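Local atomic coordinates of B-cell lymphoma 3 protein (PDB entry 1K1A), a protein that regulates transcription of NF-kappa-B target genes, holding the p50 subunit back from the nucleus in the cytoplasm and acting as a transcriptional activator inside the nucleus. Residues S152-A157 with S164-L169; H156-N161 with H188-R193; N175-M180 with S205-S210; S182-L187 with L211-N216; G194-V199 with S225-D230. One frame throughout, in Å; residues are numbered along the deposited sequence.

Contact 1: residues S152-A157 with S164-L169; sequences SPLIHA and SMVQLL
Ala157 and Val166 are the facing pair where helical segments 153-157 and 164-169 come together: their CA atoms lie 5.8 Å apart, and the segment axes approach to 8.9 Å with their N-to-C directions at 156°. This nearly antiparallel pair of helices joined by a short link is the helix-turn-helix of an ankyrin repeat, here the fifth of the domain. No hydrogen bond crosses between the segments, and the evidence for the packing is entirely apolar. Leu169 carries much of the contact through CD1. Its first torsion sets CG opposite the carbonyl carbon (chi1 -69°) and aims CD1 at the facing backbone, where it lies 3.8 Å from Leu154 CA and equally close to Pro153 O. The same methyl reaches Ala157 CB at 4.0 Å and touches the ring of Pro153 through CB; one branch thus meets three residues of the facing helix. Ala157 CB, in turn, fits between two neighbours on the other helix, 3.8 Å from Met165 CB and 3.9 Å from Val166 CG2. Leu154 CD1 lies alongside Val166, 4.3 Å from its CG1. Met165 contributes mainly its CB, because its chain bends away beyond that atom. All six touching residues are buried. On one side Met165 meets Val132 of helix 129-137 while Pro153 and Ala157 rest on Val124 of helix 119-126; on the other, Val166 touches Thr201 of helix 196-204.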
# COMPACT_ATOMS: atom_id res chain seq x y z
N SER A 152 2.31 12.15 -1.16
CA SER A 152 1.74 11.40 -0.04
C SER A 152 0.55 10.63 -0.58
O SER A 152 0.07 10.94 -1.66
CB SER A 152 1.28 12.35 1.07
OG SER A 152 0.20 13.16 0.62
N PRO A 153 0.09 9.62 0.14
CA PRO A 153 -1.12 8.88 -0.26
C PRO A 153 -2.32 9.80 -0.51
O PRO A 153 -3.11 9.54 -1.42
CB PRO A 153 -1.38 7.98 0.95
CG PRO A 153 -0.01 7.73 1.51
CD PRO A 153 0.70 9.06 1.36
N LEU A 154 -2.45 10.87 0.27
CA LEU A 154 -3.57 11.79 0.09
C LEU A 154 -3.57 12.41 -1.31
O LEU A 154 -4.61 12.50 -1.97
CB LEU A 154 -3.57 12.89 1.16
CG LEU A 154 -4.72 13.90 1.05
CD1 LEU A 154 -6.07 13.19 1.08
CD2 LEU A 154 -4.63 14.95 2.14
N ILE A 155 -2.40 12.84 -1.76
CA ILE A 155 -2.30 13.46 -3.07
C ILE A 155 -2.60 12.43 -4.16
O ILE A 155 -3.31 12.72 -5.13
CB ILE A 155 -0.92 14.14 -3.25
CG1 ILE A 155 -0.84 15.37 -2.32
CG2 ILE A 155 -0.69 14.54 -4.70
CD1 ILE A 155 0.56 15.92 -2.11
N HIS A 156 -2.10 11.21 -3.98
CA HIS A 156 -2.41 10.13 -4.91
C HIS A 156 -3.92 9.96 -5.01
O HIS A 156 -4.47 9.87 -6.11
CB HIS A 156 -1.76 8.81 -4.45
CG HIS A 156 -0.29 8.71 -4.75
ND1 HIS A 156 0.20 8.56 -6.03
CD2 HIS A 156 0.79 8.73 -3.94
CE1 HIS A 156 1.52 8.49 -5.99
NE2 HIS A 156 1.90 8.58 -4.73
N ALA A 157 -4.60 9.94 -3.86
CA ALA A 157 -6.05 9.76 -3.82
C ALA A 157 -6.78 10.89 -4.55
O ALA A 157 -7.77 10.65 -5.26
CB ALA A 157 -6.54 9.66 -2.37
N SER A 164 -13.90 8.62 -1.73
CA SER A 164 -13.85 7.67 -0.62
C SER A 164 -12.47 7.65 0.04
O SER A 164 -12.36 7.78 1.27
CB SER A 164 -14.25 6.26 -1.10
OG SER A 164 -15.62 6.23 -1.48
N MET A 165 -11.41 7.49 -0.75
CA MET A 165 -10.05 7.44 -0.20
C MET A 165 -9.65 8.76 0.46
O MET A 165 -8.98 8.77 1.50
CB MET A 165 -9.02 7.06 -1.27
CG MET A 165 -9.04 5.61 -1.69
SD MET A 165 -8.74 4.44 -0.31
CE MET A 165 -10.36 3.89 -0.01
N VAL A 166 -10.05 9.87 -0.15
CA VAL A 166 -9.78 11.18 0.41
C VAL A 166 -10.45 11.30 1.77
O VAL A 166 -9.81 11.70 2.74
CB VAL A 166 -10.25 12.32 -0.54
CG1 VAL A 166 -10.26 13.65 0.19
CG2 VAL A 166 -9.32 12.39 -1.78
N GLN A 167 -11.71 10.91 1.86
CA GLN A 167 -12.42 10.96 3.13
C GLN A 167 -11.80 10.02 4.18
O GLN A 167 -11.63 10.39 5.34
CB GLN A 167 -13.91 10.68 2.94
CG GLN A 167 -14.65 11.84 2.24
CD GLN A 167 -16.15 11.60 2.04
OE1 GLN A 167 -16.63 10.47 2.16
NE2 GLN A 167 -16.89 12.67 1.73
N LEU A 168 -11.42 8.82 3.75
CA LEU A 168 -10.84 7.83 4.65
C LEU A 168 -9.49 8.29 5.21
O LEU A 168 -9.24 8.16 6.41
CB LEU A 168 -10.69 6.48 3.93
CG LEU A 168 -10.23 5.29 4.78
CD1 LEU A 168 -11.10 5.15 6.04
CD2 LEU A 168 -10.24 4.00 3.97
N LEU A 169 -8.64 8.85 4.36
CA LEU A 169 -7.33 9.31 4.81
C LEU A 169 -7.39 10.51 5.75
O LEU A 169 -6.66 10.58 6.74
CB LEU A 169 -6.41 9.61 3.61
CG LEU A 169 -5.95 8.38 2.81
CD1 LEU A 169 -5.47 8.79 1.43
CD2 LEU A 169 -4.85 7.62 3.54

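Contact 2: residues H156-N161 with H188-R193; sequences HAVENN and HSASGR
Arg193 makes the polar half of this contact by reaching across to the main chain of Glu159. NH1 donates to Glu159 O at 2.7 Å with an N-H...O angle of 161°, and the oxygen lies at the edge of the guanidinium, close to its plane. NH2 adds a weak, bent bond to the same oxygen at 3.4 Å. The accepting carbonyl belongs to the last turn of helix 153-159, which Asn161 closes in a Schellman motif, so the cation sits where the helix dipole would probably favour it. The carboxylate of Glu159 is not the partner: OE2 stays 6.1 Å from Arg193 NH1, and OE1 forms a salt bridge with Arg151.

The apolar half is centred on Val158. With CG1 anti to the backbone N (chi1 168°), that methyl meets Ala190 N at 4.0 Å, Ala190 CB at 4.2 Å and Ser189 CB at 3.9 Å. The contact thus joins helix 153-159 to helix 186-193, from the fifth to the sixth ankyrin repeat. Val158 also packs on Val166 of helix 163-171 and Leu198 of helix 196-204, while Ala190 rests on Val199 and Leu202 of helix 196-204.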
# COMPACT_ATOMS: atom_id res chain seq x y z
N HIS A 156 -2.10 11.21 -3.98
CA HIS A 156 -2.41 10.13 -4.91
C HIS A 156 -3.92 9.96 -5.01
O HIS A 156 -4.47 9.87 -6.11
CB HIS A 156 -1.76 8.81 -4.45
CG HIS A 156 -0.29 8.71 -4.75
ND1 HIS A 156 0.20 8.56 -6.03
CD2 HIS A 156 0.79 8.73 -3.94
CE1 HIS A 156 1.52 8.49 -5.99
NE2 HIS A 156 1.90 8.58 -4.73
N ALA A 157 -4.60 9.94 -3.86
CA ALA A 157 -6.05 9.76 -3.82
C ALA A 157 -6.78 10.89 -4.55
O ALA A 157 -7.77 10.65 -5.26
CB ALA A 157 -6.54 9.66 -2.37
N VAL A 158 -6.31 12.12 -4.36
CA VAL A 158 -6.92 13.27 -5.02
C VAL A 158 -6.75 13.20 -6.53
O VAL A 158 -7.70 13.46 -7.28
CB VAL A 158 -6.37 14.60 -4.48
CG1 VAL A 158 -6.80 15.76 -5.37
CG2 VAL A 158 -6.85 14.83 -3.06
N GLU A 159 -5.56 12.84 -6.99
CA GLU A 159 -5.30 12.70 -8.42
C GLU A 159 -6.13 11.58 -9.07
O GLU A 159 -6.53 11.69 -10.24
CB GLU A 159 -3.81 12.51 -8.69
CG GLU A 159 -2.99 13.71 -8.26
CD GLU A 159 -1.54 13.62 -8.67
OE1 GLU A 159 -1.01 12.49 -8.76
OE2 GLU A 159 -0.93 14.68 -8.89
N ASN A 160 -6.40 10.52 -8.31
CA ASN A 160 -7.23 9.40 -8.79
C ASN A 160 -8.72 9.73 -8.72
O ASN A 160 -9.56 8.88 -9.03
CB ASN A 160 -6.97 8.13 -7.96
CG ASN A 160 -5.53 7.65 -8.04
OD1 ASN A 160 -4.78 8.01 -8.95
ND2 ASN A 160 -5.14 6.82 -7.07
N ASN A 161 -9.04 10.94 -8.26
CA ASN A 161 -10.43 11.35 -8.09
C ASN A 161 -11.26 10.33 -7.29
O ASN A 161 -12.33 9.90 -7.72
CB ASN A 161 -11.10 11.65 -9.44
CG ASN A 161 -12.47 12.28 -9.28
OD1 ASN A 161 -12.71 13.04 -8.34
ND2 ASN A 161 -13.39 11.95 -10.19
N HIS A 188 -4.41 22.17 -4.90
CA HIS A 188 -4.06 22.66 -6.24
C HIS A 188 -4.66 21.72 -7.27
O HIS A 188 -5.26 22.16 -8.24
CB HIS A 188 -2.55 22.69 -6.46
CG HIS A 188 -1.83 23.76 -5.70
ND1 HIS A 188 -1.58 25.01 -6.22
CD2 HIS A 188 -1.27 23.74 -4.47
CE1 HIS A 188 -0.91 25.72 -5.33
NE2 HIS A 188 -0.70 24.97 -4.26
N SER A 189 -4.47 20.42 -7.06
CA SER A 189 -4.95 19.41 -8.00
C SER A 189 -6.46 19.40 -8.15
O SER A 189 -6.99 19.42 -9.28
CB SER A 189 -4.46 18.01 -7.60
OG SER A 189 -3.15 17.77 -8.10
N ALA A 190 -7.17 19.36 -7.02
CA ALA A 190 -8.63 19.35 -7.03
C ALA A 190 -9.18 20.63 -7.64
O ALA A 190 -10.14 20.59 -8.42
CB ALA A 190 -9.18 19.16 -5.61
N SER A 191 -8.58 21.76 -7.29
CA SER A 191 -9.02 23.06 -7.78
C SER A 191 -8.79 23.22 -9.28
O SER A 191 -9.68 23.69 -10.01
CB SER A 191 -8.32 24.20 -7.03
OG SER A 191 -8.65 25.46 -7.60
N GLY A 192 -7.60 22.85 -9.74
CA GLY A 192 -7.23 22.98 -11.14
C GLY A 192 -8.04 22.08 -12.07
O GLY A 192 -8.20 22.38 -13.25
N ARG A 193 -8.56 20.98 -11.53
CA ARG A 193 -9.32 20.03 -12.33
C ARG A 193 -10.82 20.17 -12.13
O ARG A 193 -11.60 19.45 -12.76
CB ARG A 193 -8.89 18.60 -12.00
CG ARG A 193 -7.49 18.27 -12.43
CD ARG A 193 -6.99 16.93 -11.89
NE ARG A 193 -7.94 15.85 -12.15
CZ ARG A 193 -7.70 14.57 -11.83
NH1 ARG A 193 -6.56 14.23 -11.26
NH2 ARG A 193 -8.61 13.64 -12.10

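Contact 3: residues N175-M180 with S205-S210; sequences NVNAQM and SGADSS
Asn177 is turned with CG opposite its carbonyl carbon (chi1 -67°), which carries OD1 across to the backbone of Asp208; in Val176, CG1 stands between the backbone N and the carbonyl carbon (chi1 70°), which brings CG1 to Gly206 and CG2 to Ala207. Asp208 N donates to Asn177 OD1 at 2.8 Å with an N-H...O angle of 164°, tilted slightly from the carbonyl plane. A water also donates to this OD1 at 3.1 Å; its contact to Asp208 O is short and doubtful. With an alanine in place of Asn177, the N-H of Asp208 would probably lose its acceptor and the water its bond to OD1. The Asp208 carboxylate leads away, and its OD1 accepts from Ser210 N, an Asx turn, and also from Ser210 OG. Val176 supplies the apolar part: CG1 lies 3.9 Å from Gly206 C, and CG2 4.0 Å from Ala207 CB. On the first loop, Asn175 OD1 accepts from Asn177 N at 3.0 Å, an Asx turn. These loops, which follow helices 163-171 and 196-204, correspond in consecutive ankyrin repeats but meet offset from each other: Val176 rests on Leu170 and Leu202, and Ala207 on Leu187 of helix 186-193 and on Leu202.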
# COMPACT_ATOMS: atom_id res chain seq x y z
N ASN A 175 -2.03 14.68 6.60
CA ASN A 175 -1.69 16.08 6.43
C ASN A 175 -2.31 16.62 5.14
O ASN A 175 -1.85 16.31 4.05
CB ASN A 175 -0.17 16.25 6.41
CG ASN A 175 0.25 17.69 6.16
OD1 ASN A 175 -0.57 18.61 6.23
ND2 ASN A 175 1.53 17.88 5.87
N VAL A 176 -3.36 17.41 5.28
CA VAL A 176 -4.09 17.92 4.13
C VAL A 176 -3.25 18.94 3.32
O VAL A 176 -3.52 19.19 2.14
CB VAL A 176 -5.47 18.52 4.57
CG1 VAL A 176 -5.28 19.82 5.34
CG2 VAL A 176 -6.38 18.72 3.38
N ASN A 177 -2.23 19.50 3.95
CA ASN A 177 -1.38 20.48 3.27
C ASN A 177 0.00 19.98 2.83
O ASN A 177 0.91 20.77 2.57
CB ASN A 177 -1.26 21.74 4.12
CG ASN A 177 -2.57 22.48 4.23
OD1 ASN A 177 -3.26 22.69 3.23
ND2 ASN A 177 -2.94 22.86 5.45
N ALA A 178 0.15 18.67 2.71
CA ALA A 178 1.38 18.09 2.17
C ALA A 178 1.62 18.60 0.75
O ALA A 178 0.68 18.81 -0.02
CB ALA A 178 1.29 16.58 2.19
N GLN A 179 2.89 18.80 0.39
CA GLN A 179 3.24 19.30 -0.95
C GLN A 179 4.14 18.34 -1.73
O GLN A 179 4.99 17.64 -1.15
CB GLN A 179 3.94 20.66 -0.86
CG GLN A 179 3.06 21.81 -0.40
CD GLN A 179 3.88 23.06 -0.10
OE1 GLN A 179 3.88 24.02 -0.87
NE2 GLN A 179 4.59 23.04 1.02
N MET A 180 3.98 18.33 -3.04
CA MET A 180 4.83 17.54 -3.92
C MET A 180 6.13 18.32 -4.17
O MET A 180 6.27 19.44 -3.72
CB MET A 180 4.13 17.34 -5.26
CG MET A 180 2.80 16.63 -5.17
SD MET A 180 2.12 16.37 -6.82
CE MET A 180 1.89 17.99 -7.33
N SER A 205 -11.81 20.42 5.60
CA SER A 205 -10.84 19.69 6.42
C SER A 205 -9.60 20.51 6.70
O SER A 205 -8.63 20.00 7.27
CB SER A 205 -10.46 18.38 5.76
OG SER A 205 -11.58 17.53 5.66
N GLY A 206 -9.61 21.77 6.27
CA GLY A 206 -8.53 22.67 6.59
C GLY A 206 -7.50 22.97 5.50
O GLY A 206 -6.46 23.55 5.80
N ALA A 207 -7.77 22.60 4.26
CA ALA A 207 -6.81 22.87 3.18
C ALA A 207 -6.49 24.37 3.06
O ALA A 207 -7.39 25.20 3.11
CB ALA A 207 -7.31 22.32 1.87
N ASP A 208 -5.21 24.68 2.89
CA ASP A 208 -4.73 26.07 2.79
C ASP A 208 -4.79 26.55 1.34
O ASP A 208 -4.03 26.08 0.49
CB ASP A 208 -3.29 26.15 3.32
CG ASP A 208 -2.73 27.57 3.29
OD1 ASP A 208 -3.39 28.49 2.77
OD2 ASP A 208 -1.61 27.85 3.79
N SER A 209 -5.68 27.50 1.06
CA SER A 209 -5.85 28.02 -0.30
C SER A 209 -4.87 29.14 -0.68
O SER A 209 -4.94 29.68 -1.79
CB SER A 209 -7.29 28.49 -0.52
OG SER A 209 -7.61 29.55 0.37
N SER A 210 -3.97 29.50 0.23
CA SER A 210 -2.99 30.56 -0.04
C SER A 210 -1.60 29.98 -0.28
O SER A 210 -0.64 30.71 -0.52
CB SER A 210 -2.93 31.53 1.13
OG SER A 210 -2.24 30.96 2.23
O HOH W 1 -3.38 23.64 0.32

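Contact 4: residues S182-L187 with L211-N216; sequences SGSSAL and LKNCHN
Asn213 lies against Ser182, Gly183 and Ser184, and its side chain can be followed outward. CB is 3.6 Å from Ser182 O and 3.5 Å from Ser184 OG, so it leans on the facing chain before the polar group begins. A chi1 of 62° places CG between the backbone N and the carbonyl carbon, 3.8 Å from Ser184 OG. At the tip the two atoms divide their work: ND2 donates to Ser184 OG at 3.1 Å with an N-H...O angle of 151°, whereas OD1 accepts from Asp217 N within its own loop. With a valine replacing Ser184, ND2 of Asn213 would be likely to lose its acceptor and the amide one of the bonds fixing its rotation. Next door, Cys214 N donates to Ser182 O at 2.8 Å, nearly along the C=O axis. Gly183 sits opposite Asn213 with positive phi; a CB there would come within 3.4 Å of Asn213 CA. The outer end adds Cys214 SG beside Ser182 CB at 3.8 Å, the inner end Leu211 CD2 against Ser185 CB at 4.0 Å. The touching parts run 161° apart, nearly antiparallel, between loops of the sixth and seventh repeats. Two hydrogen bonds, one to a backbone carbonyl and one between side chains, therefore join these partly exposed loops, and the donor and acceptor roles of the Asn213 amide define which way round it lies.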
# COMPACT_ATOMS: atom_id res chain seq x y z
N SER A 182 7.13 19.96 -6.65
CA SER A 182 6.84 21.26 -7.26
C SER A 182 6.22 22.24 -6.27
O SER A 182 6.06 23.43 -6.58
CB SER A 182 5.87 21.07 -8.42
OG SER A 182 4.62 20.59 -7.95
N GLY A 183 5.83 21.75 -5.11
CA GLY A 183 5.22 22.61 -4.12
C GLY A 183 3.70 22.66 -4.21
O GLY A 183 3.06 23.42 -3.49
N SER A 184 3.13 21.87 -5.11
CA SER A 184 1.67 21.80 -5.23
C SER A 184 1.06 20.87 -4.18
O SER A 184 1.65 19.85 -3.81
CB SER A 184 1.27 21.35 -6.64
OG SER A 184 1.49 22.38 -7.59
N SER A 185 -0.14 21.22 -3.72
CA SER A 185 -0.84 20.44 -2.70
C SER A 185 -2.04 19.70 -3.29
O SER A 185 -2.35 19.84 -4.47
CB SER A 185 -1.31 21.35 -1.57
OG SER A 185 -2.30 22.27 -2.05
N ALA A 186 -2.72 18.91 -2.46
CA ALA A 186 -3.93 18.22 -2.87
C ALA A 186 -4.94 19.23 -3.43
O ALA A 186 -5.61 18.97 -4.43
CB ALA A 186 -4.54 17.49 -1.69
N LEU A 187 -5.02 20.37 -2.78
CA LEU A 187 -6.00 21.39 -3.19
C LEU A 187 -5.69 22.01 -4.57
O LEU A 187 -6.62 22.33 -5.32
CB LEU A 187 -6.13 22.47 -2.11
CG LEU A 187 -7.32 23.42 -2.25
CD1 LEU A 187 -8.63 22.66 -2.30
CD2 LEU A 187 -7.32 24.44 -1.12
N LEU A 211 -1.50 28.66 -0.22
CA LEU A 211 -0.22 27.98 -0.40
C LEU A 211 0.27 28.11 -1.84
O LEU A 211 -0.43 27.74 -2.78
CB LEU A 211 -0.36 26.51 -0.02
CG LEU A 211 0.93 25.70 0.04
CD1 LEU A 211 1.92 26.33 1.01
CD2 LEU A 211 0.60 24.28 0.44
N LYS A 212 1.48 28.64 -2.01
CA LYS A 212 2.05 28.85 -3.35
C LYS A 212 2.92 27.68 -3.80
O LYS A 212 3.62 27.07 -2.99
CB LYS A 212 2.89 30.13 -3.38
CG LYS A 212 2.16 31.37 -2.90
CD LYS A 212 3.09 32.59 -2.95
CE LYS A 212 3.46 32.96 -4.37
NZ LYS A 212 2.28 33.47 -5.13
N ASN A 213 2.84 27.33 -5.08
CA ASN A 213 3.74 26.32 -5.64
C ASN A 213 4.94 26.99 -6.29
O ASN A 213 5.13 28.20 -6.16
CB ASN A 213 3.03 25.35 -6.59
CG ASN A 213 2.42 26.03 -7.83
OD1 ASN A 213 2.84 27.12 -8.24
ND2 ASN A 213 1.45 25.38 -8.44
N CYS A 214 5.76 26.20 -6.98
CA CYS A 214 6.99 26.73 -7.58
C CYS A 214 6.70 27.74 -8.68
O CYS A 214 7.55 28.57 -9.02
CB CYS A 214 7.87 25.60 -8.12
SG CYS A 214 7.08 24.59 -9.38
N HIS A 215 5.51 27.65 -9.25
CA HIS A 215 5.10 28.57 -10.30
C HIS A 215 4.47 29.81 -9.67
O HIS A 215 4.03 30.73 -10.37
CB HIS A 215 4.12 27.88 -11.27
CG HIS A 215 3.78 28.69 -12.49
ND1 HIS A 215 2.48 28.89 -12.91
CD2 HIS A 215 4.57 29.34 -13.38
CE1 HIS A 215 2.49 29.63 -14.01
NE2 HIS A 215 3.74 29.91 -14.31
N ASN A 216 4.44 29.84 -8.34
CA ASN A 216 3.86 30.95 -7.58
C ASN A 216 2.34 30.97 -7.65
O ASN A 216 1.71 31.98 -7.34
CB ASN A 216 4.43 32.30 -8.05
CG ASN A 216 5.94 32.41 -7.86
OD1 ASN A 216 6.60 33.26 -8.47
ND2 ASN A 216 6.49 31.56 -7.00

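Contact 5: residues G194-V199 with S225-D230; sequences GLLPLV and SRRVID
Leu196 and Val228 form the close part of a contact between successive ankyrin repeats, the sixth and seventh, in which helix 196-204 meets helix 226-232. Leu196 CD2 approaches Val228 CG2 to 3.6 Å, and the same valine methyl lies 4.0 Å from Gly194 CA. Gly194 ends the preceding helix in a Schellman motif, with a positive phi (64°) that suits glycine. Val228 has CG1 anti to the backbone N (chi1 170°), which turns CG2 to this pair. Its other branch is more loosely met: Val228 CG1 and Val199 CG1 are 4.5 Å apart, and Val199 finds further neighbours in Ile231 and Leu232. Val228 also touches Ser191 of helix 186-193, so this inner side is buried among three helices.

The outer side is different. Arg227 is exposed and contributes its aliphatic stem, crossing the Leu196 side chain at about a right angle. No hydrogen bond joins the two segments, and the arginine NH2 lies close to Arg200 NH2, like charges that would probably repel. This outer side is met by one carbon contact, Leu196 CD1 to Arg227 CG at 3.7 Å, with CD1 also near the edge of the guanidinium.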
# COMPACT_ATOMS: atom_id res chain seq x y z
N GLY A 194 -11.22 21.07 -11.24
CA GLY A 194 -12.62 21.30 -10.97
C GLY A 194 -13.34 20.11 -10.37
O GLY A 194 -14.52 19.88 -10.66
N LEU A 195 -12.64 19.34 -9.54
CA LEU A 195 -13.24 18.21 -8.85
C LEU A 195 -13.99 18.74 -7.63
O LEU A 195 -13.49 18.68 -6.50
CB LEU A 195 -12.15 17.22 -8.41
CG LEU A 195 -11.63 16.21 -9.43
CD1 LEU A 195 -11.74 16.72 -10.85
CD2 LEU A 195 -10.20 15.78 -9.11
N LEU A 196 -15.20 19.26 -7.86
CA LEU A 196 -16.00 19.92 -6.83
C LEU A 196 -16.15 19.19 -5.48
O LEU A 196 -15.90 19.79 -4.44
CB LEU A 196 -17.38 20.33 -7.37
CG LEU A 196 -17.37 21.22 -8.63
CD1 LEU A 196 -18.76 21.76 -8.89
CD2 LEU A 196 -16.36 22.36 -8.52
N PRO A 197 -16.59 17.93 -5.47
CA PRO A 197 -16.75 17.20 -4.21
C PRO A 197 -15.45 17.14 -3.41
O PRO A 197 -15.47 17.25 -2.18
CB PRO A 197 -17.16 15.80 -4.67
CG PRO A 197 -17.76 16.01 -6.02
CD PRO A 197 -16.97 17.11 -6.64
N LEU A 198 -14.33 17.00 -4.11
CA LEU A 198 -13.02 16.96 -3.45
C LEU A 198 -12.62 18.33 -2.93
O LEU A 198 -12.04 18.44 -1.85
CB LEU A 198 -11.95 16.40 -4.39
CG LEU A 198 -11.80 14.87 -4.38
CD1 LEU A 198 -13.07 14.19 -4.82
CD2 LEU A 198 -10.61 14.41 -5.22
N VAL A 199 -12.89 19.38 -3.70
CA VAL A 199 -12.57 20.72 -3.25
C VAL A 199 -13.32 21.00 -1.95
O VAL A 199 -12.74 21.49 -0.98
CB VAL A 199 -12.91 21.79 -4.32
CG1 VAL A 199 -12.58 23.19 -3.80
CG2 VAL A 199 -12.15 21.52 -5.61
N SER A 225 -13.04 27.06 -12.45
CA SER A 225 -14.29 27.76 -12.72
C SER A 225 -14.74 28.62 -11.55
O SER A 225 -14.16 28.56 -10.47
CB SER A 225 -15.39 26.76 -13.05
OG SER A 225 -15.72 26.00 -11.90
N ARG A 226 -15.79 29.39 -11.76
CA ARG A 226 -16.32 30.26 -10.71
C ARG A 226 -16.92 29.47 -9.54
O ARG A 226 -16.95 29.96 -8.41
CB ARG A 226 -17.42 31.17 -11.30
CG ARG A 226 -16.87 32.33 -12.12
CD ARG A 226 -15.92 31.88 -13.23
NE ARG A 226 -14.82 32.83 -13.47
CZ ARG A 226 -13.52 32.49 -13.43
NH1 ARG A 226 -13.14 31.21 -13.35
NH2 ARG A 226 -12.52 33.38 -13.45
N ARG A 227 -17.39 28.26 -9.81
CA ARG A 227 -17.94 27.40 -8.76
C ARG A 227 -16.85 27.00 -7.77
O ARG A 227 -17.09 26.91 -6.57
CB ARG A 227 -18.55 26.14 -9.37
CG ARG A 227 -19.41 25.35 -8.39
CD ARG A 227 -20.84 25.86 -8.30
NE ARG A 227 -21.85 24.79 -8.39
CZ ARG A 227 -22.91 24.70 -7.58
NH1 ARG A 227 -23.56 25.79 -7.17
NH2 ARG A 227 -23.40 23.53 -7.13
N VAL A 228 -15.65 26.76 -8.28
CA VAL A 228 -14.51 26.41 -7.44
C VAL A 228 -14.11 27.59 -6.58
O VAL A 228 -13.91 27.46 -5.37
CB VAL A 228 -13.31 25.94 -8.27
CG1 VAL A 228 -12.06 25.82 -7.39
CG2 VAL A 228 -13.61 24.62 -8.94
N ILE A 229 -14.01 28.76 -7.20
CA ILE A 229 -13.65 29.97 -6.47
C ILE A 229 -14.62 30.18 -5.31
O ILE A 229 -14.21 30.50 -4.19
CB ILE A 229 -13.71 31.19 -7.41
CG1 ILE A 229 -13.06 30.86 -8.76
CG2 ILE A 229 -13.07 32.40 -6.74
CD1 ILE A 229 -11.72 31.48 -8.97
N ASP A 230 -15.90 29.99 -5.59
CA ASP A 230 -16.95 30.16 -4.59
C ASP A 230 -16.72 29.28 -3.38
O ASP A 230 -16.91 29.71 -2.24
CB ASP A 230 -18.32 29.81 -5.21
CG ASP A 230 -18.96 30.98 -5.97
OD1 ASP A 230 -18.39 32.14 -5.96
OD2 ASP A 230 -20.06 30.81 -6.60

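The five contacts follow the C-terminal part of the ankyrin stack, repeats five to seven, their centres moving from 12 Å (contact 1) to 29 Å (contact 5) from the centre of the chain. Contact 1 closes the helix pair within repeat five; contacts 2 and 3 tie repeats five and six, and contacts 4 and 5 carry the join on to seven. Contacts 1 and 2 share helix 153-159, with centres 10 Å apart, and contacts 2 and 4 share helix 186-193. Segments of contacts 2 and 3 alternate along the chain, as do those of 3 and 4. Contacts 2 and 5 bind helices and contacts 3 and 4 loops, joining consecutive repeats at both levels.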